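Local coordinates for CBS domain-containing protein (Thermoplasma acidophilum DSM 1728, PDB 1PVM) that is of unknown function but pairs two CBS domains, modules that in relatives often bind adenosyl ligands, with a zinc-ribbon-like metal-binding domain, at residues 8-13 with 88-93; 12-17 with 125-130; 53-58 with 106-111; 99-104 with 137-142. All coordinates share one frame; numbering follows the deposited sequence.

How the interactions relate
Three of the four contacts join the tandem CBS domains; interaction 4 packs helix 94-104 on helix 133-145. Interactions 1 and 2 start from the same N-terminal stretch, share Glu12 and Lys13, and have centres about 9 Å apart. Interaction 3, about 16 Å from interaction 1 and 14 Å from interaction 2, faces strand 52-57 with strand 108-112 near the chain's centre. Strands 87-89 and 108-112 bring interactions 1 and 3 into one sheet. Along the chain, interaction 1 closes before interaction 4 opens, interaction 3 crosses both, and it lies between the segments of interaction 2, so distant residues meet across the CBS pair. Interactions 2, 3 and 4 all reach the second subunit.

Interaction 1. Residues 8-13 with 88-93; sequences FMRVEK and VKSDYD
Arg10 and Asp93 form a single beta bridge with their CA atoms 4.5 Å apart, and Glu12 N reaches Ser90 O in a bond of 3.3 Å. Next to the bridge, Met9 N meets Asp93 OD1 at 3.0 Å, nearly along the axis of the C-O bond. The same OD1 sits at the edge of the Phe8 ring, 3.3 Å from CD2. With CG anti to the backbone N (chi1 173°), the Asp93 carboxylate swings back to Met9, and its other oxygen, OD2, caps helix 94-104 at Lys95 N, so this N-cap residue also holds the incoming chain. The N-terminal segment 8-13 thus lies along the type I turn from Lys89 to Tyr92, which links strand 87-89 to helix 94-104 in the second CBS domain. Over the turn lies the Arg10 guanidinium, one face covering Ser90 O and Asp91 CA. Its rotation is fixed from the edge by Glu12, whose OE1 takes Arg10 NE at 2.7 Å in a salt bridge, from 26° out of the carboxylate plane. Glu12 OE2 continues through a water to Ser90 OG. Val11 and Tyr92 lie side by side, pointing the same way, and Val11 also packs on Val97 and Val111.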
loop_
_atom_site.group_PDB
_atom_site.type_symbol
_atom_site.label_atom_id
_atom_site.label_comp_id
_atom_site.label_asym_id
_atom_site.label_seq_id
_atom_site.Cartn_x
_atom_site.Cartn_y
_atom_site.Cartn_z
ATOM N N PHE B 8 -11.542 -19.593 15.977
ATOM C CA PHE B 8 -10.722 -20.464 15.144
ATOM C C PHE B 8 -11.293 -20.505 13.732
ATOM O O PHE B 8 -12.479 -20.243 13.526
ATOM C CB PHE B 8 -10.672 -21.887 15.712
ATOM C CG PHE B 8 -9.913 -22.002 17.001
ATOM C CD1 PHE B 8 -10.561 -21.852 18.222
ATOM C CD2 PHE B 8 -8.544 -22.245 16.994
ATOM C CE1 PHE B 8 -9.856 -21.943 19.421
ATOM C CE2 PHE B 8 -7.831 -22.336 18.183
ATOM C CZ PHE B 8 -8.489 -22.184 19.401
ATOM N N MET B 9 -10.446 -20.850 12.768
ATOM C CA MET B 9 -10.847 -20.915 11.366
ATOM C C MET B 9 -9.632 -21.324 10.526
ATOM O O MET B 9 -8.593 -20.674 10.597
ATOM C CB MET B 9 -11.346 -19.535 10.922
ATOM C CG MET B 9 -11.806 -19.450 9.481
ATOM S SD MET B 9 -13.189 -20.547 9.165
ATOM C CE MET B 9 -14.455 -19.772 10.165
ATOM N N ARG B 10 -9.738 -22.397 9.742
ATOM C CA ARG B 10 -8.594 -22.792 8.923
ATOM C C ARG B 10 -8.503 -21.818 7.752
ATOM O O ARG B 10 -9.519 -21.463 7.155
ATOM C CB ARG B 10 -8.726 -24.240 8.425
ATOM C CG ARG B 10 -9.664 -24.465 7.264
ATOM C CD ARG B 10 -9.810 -25.957 6.958
ATOM N NE ARG B 10 -8.827 -26.485 6.009
ATOM C CZ ARG B 10 -7.938 -27.435 6.294
ATOM N NH1 ARG B 10 -7.886 -27.963 7.511
ATOM N NH2 ARG B 10 -7.124 -27.892 5.351
ATOM N N VAL B 11 -7.283 -21.384 7.434
ATOM C CA VAL B 11 -7.053 -20.412 6.359
ATOM C C VAL B 11 -7.748 -20.741 5.059
ATOM O O VAL B 11 -8.297 -19.863 4.399
ATOM C CB VAL B 11 -5.570 -20.264 5.984
ATOM C CG1 VAL B 11 -5.310 -18.829 5.540
ATOM C CG2 VAL B 11 -4.689 -20.664 7.112
ATOM N N GLU B 12 -7.681 -22.012 4.684
ATOM C CA GLU B 12 -8.276 -22.504 3.455
ATOM C C GLU B 12 -9.700 -22.000 3.228
ATOM O O GLU B 12 -10.090 -21.719 2.096
ATOM C CB GLU B 12 -8.247 -24.032 3.478
ATOM C CG GLU B 12 -8.770 -24.711 2.233
ATOM C CD GLU B 12 -8.573 -26.219 2.292
ATOM O OE1 GLU B 12 -8.926 -26.828 3.328
ATOM O OE2 GLU B 12 -8.068 -26.794 1.303
ATOM N N LYS B 13 -10.467 -21.871 4.306
ATOM C CA LYS B 13 -11.856 -21.421 4.224
ATOM C C LYS B 13 -12.072 -19.923 4.005
ATOM O O LYS B 13 -13.162 -19.511 3.605
ATOM C CB LYS B 13 -12.612 -21.820 5.491
ATOM C CG LYS B 13 -12.719 -23.309 5.740
ATOM C CD LYS B 13 -13.620 -23.576 6.944
ATOM C CE LYS B 13 -13.859 -25.062 7.141
ATOM N NZ LYS B 13 -14.453 -25.696 5.926
ATOM N N VAL B 88 1.873 -19.948 3.699
ATOM C CA VAL B 88 1.473 -20.735 4.863
ATOM C C VAL B 88 0.687 -21.931 4.323
ATOM O O VAL B 88 0.175 -21.883 3.202
ATOM C CB VAL B 88 0.557 -19.941 5.835
ATOM C CG1 VAL B 88 1.310 -18.757 6.419
ATOM C CG2 VAL B 88 -0.710 -19.483 5.119
ATOM N N LYS B 89 0.609 -23.004 5.102
ATOM C CA LYS B 89 -0.135 -24.187 4.686
ATOM C C LYS B 89 -1.632 -23.954 4.827
ATOM O O LYS B 89 -2.078 -23.218 5.713
ATOM C CB LYS B 89 0.286 -25.402 5.511
ATOM C CG LYS B 89 1.626 -25.978 5.092
ATOM C CD LYS B 89 1.545 -26.556 3.679
ATOM C CE LYS B 89 2.889 -27.106 3.207
ATOM N NZ LYS B 89 2.790 -27.769 1.871
ATOM N N SER B 90 -2.406 -24.595 3.954
ATOM C CA SER B 90 -3.858 -24.447 3.946
ATOM C C SER B 90 -4.554 -24.888 5.230
ATOM O O SER B 90 -5.696 -24.502 5.474
ATOM C CB SER B 90 -4.457 -25.208 2.761
ATOM O OG SER B 90 -4.191 -26.596 2.860
ATOM N N ASP B 91 -3.881 -25.689 6.050
ATOM C CA ASP B 91 -4.496 -26.149 7.292
ATOM C C ASP B 91 -4.188 -25.260 8.498
ATOM O O ASP B 91 -4.630 -25.536 9.610
ATOM C CB ASP B 91 -4.101 -27.607 7.573
ATOM C CG ASP B 91 -2.621 -27.778 7.854
ATOM O OD1 ASP B 91 -1.827 -26.860 7.549
ATOM O OD2 ASP B 91 -2.247 -28.851 8.378
ATOM N N TYR B 92 -3.445 -24.183 8.274
ATOM C CA TYR B 92 -3.109 -23.241 9.344
ATOM C C TYR B 92 -4.351 -22.581 9.938
ATOM O O TYR B 92 -5.302 -22.266 9.224
ATOM C CB TYR B 92 -2.214 -22.119 8.806
ATOM C CG TYR B 92 -0.726 -22.337 8.939
ATOM C CD1 TYR B 92 -0.152 -23.581 8.694
ATOM C CD2 TYR B 92 0.117 -21.277 9.267
ATOM C CE1 TYR B 92 1.233 -23.764 8.771
ATOM C CE2 TYR B 92 1.494 -21.446 9.343
ATOM C CZ TYR B 92 2.046 -22.688 9.095
ATOM O OH TYR B 92 3.412 -22.852 9.160
ATOM N N ASP B 93 -4.339 -22.374 11.249
ATOM C CA ASP B 93 -5.433 -21.675 11.903
ATOM C C ASP B 93 -5.108 -20.203 11.648
ATOM O O ASP B 93 -3.944 -19.861 11.422
ATOM C CB ASP B 93 -5.429 -21.930 13.413
ATOM C CG ASP B 93 -6.453 -21.084 14.140
ATOM O OD1 ASP B 93 -7.660 -21.304 13.918
ATOM O OD2 ASP B 93 -6.064 -20.193 14.923
HETATM O O HOH W 1 -5.630 -28.080 0.860
#

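Interaction 2. Residues 12-17 with 125-130; sequences EKIMNS and TDLSRY
At helix 124-127 and the turn that follows it in the second CBS domain, the loop that leads into strand 21-23 of the first packs through Ile14 against Asp126, Leu127 and Tyr130. Ile14 divides its two branches between two partners. CG2 rests 3.5 Å from Tyr130 CE1, approaching the ring obliquely as the two side chains slide past each other in opposite directions. The other branch has CG1 between the backbone N and the carbonyl carbon (chi1 69°), a setting that sends CD1 to Leu127 CD2, 3.9 Å away, where the two side chains cross at about a right angle. Met9 and Val94 also touch Ile14, so it packs between the N-terminal segment, helix 94-104 and helix 124-127, a join between the paired CBS domains. Polar contact runs through solvent. A water 2.8 Å from Ile14 O donates to it and also to Asp126 OD2 at 3.1 Å, bridging carbonyl and carboxylate. The carboxylate carbon itself, Asp126 CG, stands 3.6 Å from Ile14 O, and what steadies the acid is its own domain: OD1 accepts from Thr123 N, at the end of strand 118-123. Nearby, Ser128 OG, bonded to Thr125 O at 2.7 Å, pairs with Thr137 OG1 of the second subunit.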
loop_
_atom_site.group_PDB
_atom_site.type_symbol
_atom_site.label_atom_id
_atom_site.label_comp_id
_atom_site.label_asym_id
_atom_site.label_seq_id
_atom_site.Cartn_x
_atom_site.Cartn_y
_atom_site.Cartn_z
ATOM N N GLU B 12 -7.681 -22.012 4.684
ATOM C CA GLU B 12 -8.276 -22.504 3.455
ATOM C C GLU B 12 -9.700 -22.000 3.228
ATOM O O GLU B 12 -10.090 -21.719 2.096
ATOM C CB GLU B 12 -8.247 -24.032 3.478
ATOM C CG GLU B 12 -8.770 -24.711 2.233
ATOM C CD GLU B 12 -8.573 -26.219 2.292
ATOM O OE1 GLU B 12 -8.926 -26.828 3.328
ATOM O OE2 GLU B 12 -8.068 -26.794 1.303
ATOM N N LYS B 13 -10.467 -21.871 4.306
ATOM C CA LYS B 13 -11.856 -21.421 4.224
ATOM C C LYS B 13 -12.072 -19.923 4.005
ATOM O O LYS B 13 -13.162 -19.511 3.605
ATOM C CB LYS B 13 -12.612 -21.820 5.491
ATOM C CG LYS B 13 -12.719 -23.309 5.740
ATOM C CD LYS B 13 -13.620 -23.576 6.944
ATOM C CE LYS B 13 -13.859 -25.062 7.141
ATOM N NZ LYS B 13 -14.453 -25.696 5.926
ATOM N N ILE B 14 -11.053 -19.109 4.264
ATOM C CA ILE B 14 -11.207 -17.662 4.116
ATOM C C ILE B 14 -10.287 -17.027 3.085
ATOM O O ILE B 14 -10.395 -15.834 2.804
ATOM C CB ILE B 14 -10.990 -16.943 5.470
ATOM C CG1 ILE B 14 -9.520 -17.044 5.890
ATOM C CG2 ILE B 14 -11.882 -17.567 6.532
ATOM C CD1 ILE B 14 -9.216 -16.405 7.227
ATOM N N MET B 15 -9.382 -17.821 2.530
ATOM C CA MET B 15 -8.445 -17.332 1.529
ATOM C C MET B 15 -9.178 -16.998 0.233
ATOM O O MET B 15 -10.327 -17.395 0.033
ATOM C CB MET B 15 -7.391 -18.399 1.237
ATOM C CG MET B 15 -7.953 -19.585 0.464
ATOM S SD MET B 15 -6.768 -20.901 0.223
ATOM C CE MET B 15 -7.757 -22.107 -0.648
ATOM N N ASN B 16 -8.502 -16.268 -0.646
ATOM C CA ASN B 16 -9.070 -15.905 -1.935
ATOM C C ASN B 16 -8.549 -16.922 -2.948
ATOM O O ASN B 16 -7.375 -16.893 -3.317
ATOM C CB ASN B 16 -8.629 -14.493 -2.327
ATOM C CG ASN B 16 -9.239 -14.032 -3.636
ATOM O OD1 ASN B 16 -9.021 -12.897 -4.067
ATOM N ND2 ASN B 16 -10.003 -14.908 -4.279
ATOM N N SER B 17 -9.425 -17.825 -3.379
ATOM C CA SER B 17 -9.064 -18.866 -4.334
ATOM C C SER B 17 -9.053 -18.353 -5.768
ATOM O O SER B 17 -8.590 -19.040 -6.679
ATOM C CB SER B 17 -10.047 -20.035 -4.229
ATOM O OG SER B 17 -10.000 -20.620 -2.940
ATOM N N THR B 125 -7.250 -8.303 5.639
ATOM C CA THR B 125 -8.689 -8.070 5.575
ATOM C C THR B 125 -9.446 -9.380 5.804
ATOM O O THR B 125 -10.419 -9.419 6.563
ATOM C CB THR B 125 -9.118 -7.472 4.218
ATOM O OG1 THR B 125 -8.418 -6.242 3.995
ATOM C CG2 THR B 125 -10.621 -7.187 4.218
ATOM N N ASP B 126 -9.000 -10.448 5.143
ATOM C CA ASP B 126 -9.627 -11.760 5.300
ATOM C C ASP B 126 -9.571 -12.171 6.770
ATOM O O ASP B 126 -10.565 -12.593 7.352
ATOM C CB ASP B 126 -8.885 -12.813 4.474
ATOM C CG ASP B 126 -8.934 -12.535 2.990
ATOM O OD1 ASP B 126 -8.023 -12.994 2.270
ATOM O OD2 ASP B 126 -9.888 -11.868 2.539
ATOM N N LEU B 127 -8.391 -12.032 7.360
ATOM C CA LEU B 127 -8.165 -12.409 8.745
ATOM C C LEU B 127 -8.861 -11.531 9.777
ATOM O O LEU B 127 -9.177 -11.996 10.872
ATOM C CB LEU B 127 -6.664 -12.406 9.038
ATOM C CG LEU B 127 -5.785 -13.340 8.208
ATOM C CD1 LEU B 127 -4.339 -12.923 8.383
ATOM C CD2 LEU B 127 -5.993 -14.789 8.631
ATOM N N SER B 128 -9.100 -10.268 9.435
ATOM C CA SER B 128 -9.717 -9.331 10.371
ATOM C C SER B 128 -11.067 -9.771 10.928
ATOM O O SER B 128 -11.486 -9.289 11.978
ATOM C CB SER B 128 -9.872 -7.948 9.726
ATOM O OG SER B 128 -10.918 -7.925 8.768
ATOM N N ARG B 129 -11.750 -10.670 10.227
ATOM C CA ARG B 129 -13.056 -11.141 10.685
ATOM C C ARG B 129 -12.944 -12.170 11.806
ATOM O O ARG B 129 -13.934 -12.467 12.484
ATOM C CB ARG B 129 -13.836 -11.769 9.527
ATOM C CG ARG B 129 -14.189 -10.821 8.399
ATOM C CD ARG B 129 -15.322 -11.389 7.565
ATOM N NE ARG B 129 -15.724 -10.486 6.492
ATOM C CZ ARG B 129 -15.006 -10.266 5.398
ATOM N NH1 ARG B 129 -13.844 -10.886 5.228
ATOM N NH2 ARG B 129 -15.449 -9.425 4.471
ATOM N N TYR B 130 -11.741 -12.702 12.010
ATOM C CA TYR B 130 -11.530 -13.731 13.023
ATOM C C TYR B 130 -10.514 -13.412 14.112
ATOM O O TYR B 130 -10.672 -13.836 15.253
ATOM C CB TYR B 130 -11.135 -15.036 12.331
ATOM C CG TYR B 130 -12.095 -15.399 11.224
ATOM C CD1 TYR B 130 -11.899 -14.938 9.925
ATOM C CD2 TYR B 130 -13.251 -16.130 11.499
ATOM C CE1 TYR B 130 -12.835 -15.187 8.925
ATOM C CE2 TYR B 130 -14.195 -16.386 10.509
ATOM C CZ TYR B 130 -13.983 -15.912 9.228
ATOM O OH TYR B 130 -14.924 -16.153 8.257
HETATM O O HOH W 2 -12.214 -13.773 3.417
HETATM O O HOH W 3 -10.448 -13.848 0.326
#

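Interaction 3. Residues 53-58 with 106-111; sequences VGLLSE and LERCAV
Leu55 carries this contact: its CD1 lies 3.7 Å from Cys109 CA and 3.7 Å from Ala110 N, pressing on the backbone of the facing strand. CG stands anti to the backbone N (chi1 -159°), which carries the methyl groups across to strand 108-112. The other branch reaches the aliphatic part of Arg108, with CD2 4.3 Å from CD. Further along, Ser57 CB comes 4.3 Å from Glu107 OE2, and a water closes the polar side, accepting from Glu58 N and donating to the same carboxylate oxygen at 3.1 Å. The next shell fixes that carboxylate. Arg108 grips it side-on with two nitrogens: NE meets OE2 of Glu107 at 2.8 Å, and NH2 donates to the syn lone pair of Glu107 OE1 at 3.0 Å, both partners lying near the guanidinium plane. This pairing probably offsets the acid's charge and fixes the carboxylate's orientation. Ser57 is the N-cap of helix 58-65, and its hydroxyl caps a backbone N of that helix; Glu58 itself pairs with Arg59 of the second subunit. The segment axes of the two strands run 8.1 Å apart at 144°, in separate three-stranded sheets of the two CBS domains. Behind strand 52-57 stands helix 28-38, touched by Leu56, while Cys109 packs on helix 94-104 at Tyr100 and Leu101.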
loop_
_atom_site.group_PDB
_atom_site.type_symbol
_atom_site.label_atom_id
_atom_site.label_comp_id
_atom_site.label_asym_id
_atom_site.label_seq_id
_atom_site.Cartn_x
_atom_site.Cartn_y
_atom_site.Cartn_z
ATOM N N VAL B 53 7.351 -18.164 -7.919
ATOM C CA VAL B 53 8.578 -17.571 -7.403
ATOM C C VAL B 53 8.447 -16.351 -6.503
ATOM O O VAL B 53 9.420 -15.937 -5.880
ATOM C CB VAL B 53 9.533 -17.216 -8.575
ATOM C CG1 VAL B 53 9.975 -18.495 -9.292
ATOM C CG2 VAL B 53 8.833 -16.267 -9.555
ATOM N N GLY B 54 7.261 -15.762 -6.425
ATOM C CA GLY B 54 7.127 -14.604 -5.566
ATOM C C GLY B 54 5.729 -14.045 -5.462
ATOM O O GLY B 54 4.781 -14.577 -6.030
ATOM N N LEU B 55 5.608 -12.960 -4.712
ATOM C CA LEU B 55 4.325 -12.302 -4.534
ATOM C C LEU B 55 4.576 -10.801 -4.650
ATOM O O LEU B 55 5.439 -10.251 -3.962
ATOM C CB LEU B 55 3.740 -12.662 -3.158
ATOM C CG LEU B 55 2.224 -12.494 -2.953
ATOM C CD1 LEU B 55 1.800 -13.216 -1.688
ATOM C CD2 LEU B 55 1.851 -11.022 -2.879
ATOM N N LEU B 56 3.843 -10.147 -5.549
ATOM C CA LEU B 56 3.987 -8.705 -5.757
ATOM C C LEU B 56 2.902 -7.987 -4.965
ATOM O O LEU B 56 1.722 -8.263 -5.146
ATOM C CB LEU B 56 3.848 -8.368 -7.244
ATOM C CG LEU B 56 4.094 -6.903 -7.627
ATOM C CD1 LEU B 56 5.583 -6.586 -7.513
ATOM C CD2 LEU B 56 3.604 -6.649 -9.051
ATOM N N SER B 57 3.311 -7.065 -4.095
ATOM C CA SER B 57 2.383 -6.310 -3.254
ATOM C C SER B 57 2.632 -4.809 -3.375
ATOM O O SER B 57 3.618 -4.384 -3.968
ATOM C CB SER B 57 2.561 -6.715 -1.790
ATOM O OG SER B 57 3.844 -6.330 -1.317
ATOM N N GLU B 58 1.741 -4.004 -2.804
ATOM C CA GLU B 58 1.916 -2.555 -2.856
ATOM C C GLU B 58 3.218 -2.150 -2.183
ATOM O O GLU B 58 3.996 -1.368 -2.728
ATOM C CB GLU B 58 0.782 -1.831 -2.134
ATOM C CG GLU B 58 -0.489 -1.653 -2.917
ATOM C CD GLU B 58 -1.401 -0.624 -2.261
ATOM O OE1 GLU B 58 -1.842 -0.852 -1.113
ATOM O OE2 GLU B 58 -1.665 0.417 -2.894
ATOM N N LEU B 106 4.529 -8.755 6.880
ATOM C CA LEU B 106 3.610 -8.857 5.740
ATOM C C LEU B 106 2.150 -8.591 6.110
ATOM O O LEU B 106 1.761 -8.720 7.271
ATOM C CB LEU B 106 3.695 -10.264 5.132
ATOM C CG LEU B 106 5.045 -10.770 4.624
ATOM C CD1 LEU B 106 4.955 -12.268 4.337
ATOM C CD2 LEU B 106 5.453 -9.995 3.380
ATOM N N GLU B 107 1.347 -8.217 5.118
ATOM C CA GLU B 107 -0.079 -8.021 5.353
ATOM C C GLU B 107 -0.867 -9.018 4.494
ATOM O O GLU B 107 -2.097 -9.033 4.499
ATOM C CB GLU B 107 -0.506 -6.569 5.085
ATOM C CG GLU B 107 0.042 -5.931 3.827
ATOM C CD GLU B 107 -0.704 -6.349 2.580
ATOM O OE1 GLU B 107 -1.954 -6.292 2.588
ATOM O OE2 GLU B 107 -0.039 -6.714 1.590
ATOM N N ARG B 108 -0.130 -9.863 3.771
ATOM C CA ARG B 108 -0.724 -10.912 2.940
ATOM C C ARG B 108 0.334 -11.932 2.537
ATOM O O ARG B 108 1.526 -11.643 2.560
ATOM C CB ARG B 108 -1.371 -10.325 1.683
ATOM C CG ARG B 108 -0.415 -9.866 0.587
ATOM C CD ARG B 108 -1.219 -9.181 -0.517
ATOM N NE ARG B 108 -1.897 -7.993 0.003
ATOM C CZ ARG B 108 -3.049 -7.506 -0.449
ATOM N NH1 ARG B 108 -3.694 -8.093 -1.450
ATOM N NH2 ARG B 108 -3.559 -6.421 0.113
ATOM N N CYS B 109 -0.107 -13.133 2.178
ATOM C CA CYS B 109 0.804 -14.181 1.748
ATOM C C CYS B 109 0.013 -15.230 0.990
ATOM O O CYS B 109 -1.217 -15.223 1.010
ATOM C CB CYS B 109 1.509 -14.829 2.949
ATOM S SG CYS B 109 0.440 -15.805 4.040
ATOM N N ALA B 110 0.720 -16.128 0.315
ATOM C CA ALA B 110 0.064 -17.180 -0.441
ATOM C C ALA B 110 -0.276 -18.323 0.501
ATOM O O ALA B 110 0.263 -18.414 1.604
ATOM C CB ALA B 110 0.983 -17.679 -1.553
ATOM N N VAL B 111 -1.193 -19.176 0.065
ATOM C CA VAL B 111 -1.589 -20.343 0.837
ATOM C C VAL B 111 -1.286 -21.526 -0.072
ATOM O O VAL B 111 -1.670 -21.519 -1.245
ATOM C CB VAL B 111 -3.097 -20.327 1.160
ATOM C CG1 VAL B 111 -3.478 -21.590 1.930
ATOM C CG2 VAL B 111 -3.447 -19.075 1.962
HETATM O O HOH W 4 -0.390 -5.031 -1.016
#

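Interaction 4. Residues 99-104 with 137-142; sequences AYLSEN and TDILLS
Ser102 and Asp138 join two helices that run nearly parallel, the segment axes 8.2 Å apart at 25°, where helix 94-104 of the second CBS domain meets helix 133-145. The closest CA pair is Ser102 and Ile139, 4.7 Å apart, a tight approach permitted by the small serine. Apolar contact is light and lies beside this point: Leu101 CD1 reaches Ile139 CD1 at 4.5 Å, and Ser102 CB comes as near to Ile139 CG1. The two residues continue a core in which Leu101 also packs on Leu127 and Cys109, and Ile139 on Leu124 and Leu131. Polar contact centres on the Ser102 hydroxyl, which the torsion (chi1 -177°, OG anti to the backbone N) turns to the facing helix. There it has two partners one helical turn apart, the carboxylate of Asp138 and the hydroxyl of Ser142. Ser142 OG lies 2.7 Å from Ser102 OG. Lys146 reinforces the join one turn further on, bonding to Ser102 O and weakly to Ser142 OG. Of the two contacts made by the Ser102 hydroxyl, the one to the acid has a clear direction: Ser102 OG donates to Asp138 OD2 at 2.6 Å, meeting that oxygen from above the carboxylate plane, 38° out of it.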
loop_
_atom_site.group_PDB
_atom_site.type_symbol
_atom_site.label_atom_id
_atom_site.label_comp_id
_atom_site.label_asym_id
_atom_site.label_seq_id
_atom_site.Cartn_x
_atom_site.Cartn_y
_atom_site.Cartn_z
ATOM N N ALA B 99 0.684 -14.907 13.074
ATOM C CA ALA B 99 2.055 -14.948 13.569
ATOM C C ALA B 99 3.061 -14.940 12.418
ATOM O O ALA B 99 4.107 -14.296 12.505
ATOM C CB ALA B 99 2.258 -16.184 14.434
ATOM N N TYR B 100 2.745 -15.659 11.341
ATOM C CA TYR B 100 3.634 -15.717 10.181
ATOM C C TYR B 100 3.736 -14.350 9.514
ATOM O O TYR B 100 4.827 -13.880 9.201
ATOM C CB TYR B 100 3.127 -16.734 9.154
ATOM C CG TYR B 100 3.957 -16.753 7.884
ATOM C CD1 TYR B 100 5.204 -17.383 7.844
ATOM C CD2 TYR B 100 3.511 -16.104 6.734
ATOM C CE1 TYR B 100 5.986 -17.364 6.683
ATOM C CE2 TYR B 100 4.285 -16.077 5.569
ATOM C CZ TYR B 100 5.518 -16.707 5.552
ATOM O OH TYR B 100 6.275 -16.677 4.401
ATOM N N LEU B 101 2.594 -13.717 9.287
ATOM C CA LEU B 101 2.595 -12.409 8.655
ATOM C C LEU B 101 3.348 -11.386 9.509
ATOM O O LEU B 101 4.204 -10.664 9.007
ATOM C CB LEU B 101 1.160 -11.934 8.418
ATOM C CG LEU B 101 0.309 -12.750 7.437
ATOM C CD1 LEU B 101 -1.102 -12.173 7.396
ATOM C CD2 LEU B 101 0.931 -12.730 6.050
ATOM N N SER B 102 3.032 -11.339 10.799
ATOM C CA SER B 102 3.673 -10.396 11.720
ATOM C C SER B 102 5.192 -10.584 11.798
ATOM O O SER B 102 5.954 -9.612 11.811
ATOM C CB SER B 102 3.058 -10.540 13.116
ATOM O OG SER B 102 3.611 -9.591 14.009
ATOM N N GLU B 103 5.622 -11.841 11.853
ATOM C CA GLU B 103 7.040 -12.192 11.915
ATOM C C GLU B 103 7.813 -11.663 10.700
ATOM O O GLU B 103 8.993 -11.306 10.802
ATOM C CB GLU B 103 7.167 -13.721 12.006
ATOM C CG GLU B 103 8.535 -14.315 11.679
ATOM C CD GLU B 103 9.640 -13.866 12.622
ATOM O OE1 GLU B 103 9.334 -13.486 13.774
ATOM O OE2 GLU B 103 10.825 -13.910 12.211
ATOM N N ASN B 104 7.129 -11.598 9.559
ATOM C CA ASN B 104 7.732 -11.149 8.310
ATOM C C ASN B 104 7.351 -9.742 7.861
ATOM O O ASN B 104 7.759 -9.305 6.784
ATOM C CB ASN B 104 7.381 -12.149 7.205
ATOM C CG ASN B 104 8.079 -13.483 7.387
ATOM O OD1 ASN B 104 9.270 -13.609 7.109
ATOM N ND2 ASN B 104 7.345 -14.481 7.874
ATOM N N THR B 137 -3.796 -5.377 15.417
ATOM C CA THR B 137 -2.898 -4.252 15.667
ATOM C C THR B 137 -1.441 -4.714 15.515
ATOM O O THR B 137 -0.598 -3.992 14.970
ATOM C CB THR B 137 -3.126 -3.684 17.083
ATOM O OG1 THR B 137 -4.489 -3.269 17.203
ATOM C CG2 THR B 137 -2.221 -2.494 17.346
ATOM N N ASP B 138 -1.149 -5.924 15.989
ATOM C CA ASP B 138 0.198 -6.474 15.886
ATOM C C ASP B 138 0.648 -6.560 14.429
ATOM O O ASP B 138 1.740 -6.114 14.083
ATOM C CB ASP B 138 0.258 -7.869 16.512
ATOM C CG ASP B 138 1.591 -8.559 16.261
ATOM O OD1 ASP B 138 2.633 -8.016 16.683
ATOM O OD2 ASP B 138 1.599 -9.638 15.635
ATOM N N ILE B 139 -0.189 -7.149 13.582
ATOM C CA ILE B 139 0.132 -7.275 12.163
ATOM C C ILE B 139 0.343 -5.891 11.546
ATOM O O ILE B 139 1.290 -5.682 10.783
ATOM C CB ILE B 139 -1.000 -8.005 11.403
ATOM C CG1 ILE B 139 -1.088 -9.456 11.879
ATOM C CG2 ILE B 139 -0.752 -7.951 9.894
ATOM C CD1 ILE B 139 -2.251 -10.232 11.270
ATOM N N LEU B 140 -0.534 -4.948 11.885
ATOM C CA LEU B 140 -0.425 -3.589 11.361
ATOM C C LEU B 140 0.887 -2.919 11.771
ATOM O O LEU B 140 1.548 -2.285 10.945
ATOM C CB LEU B 140 -1.615 -2.739 11.820
ATOM C CG LEU B 140 -2.957 -3.098 11.175
ATOM C CD1 LEU B 140 -4.084 -2.359 11.882
ATOM C CD2 LEU B 140 -2.920 -2.747 9.691
ATOM N N LEU B 141 1.267 -3.071 13.036
ATOM C CA LEU B 141 2.513 -2.481 13.526
ATOM C C LEU B 141 3.731 -3.162 12.906
ATOM O O LEU B 141 4.712 -2.504 12.537
ATOM C CB LEU B 141 2.585 -2.578 15.053
ATOM C CG LEU B 141 1.618 -1.655 15.803
ATOM C CD1 LEU B 141 1.733 -1.897 17.299
ATOM C CD2 LEU B 141 1.931 -0.202 15.470
ATOM N N SER B 142 3.672 -4.483 12.785
ATOM C CA SER B 142 4.785 -5.220 12.200
ATOM C C SER B 142 4.966 -4.894 10.722
ATOM O O SER B 142 6.089 -4.875 10.223
ATOM C CB SER B 142 4.583 -6.725 12.373
ATOM O OG SER B 142 4.746 -7.103 13.729
#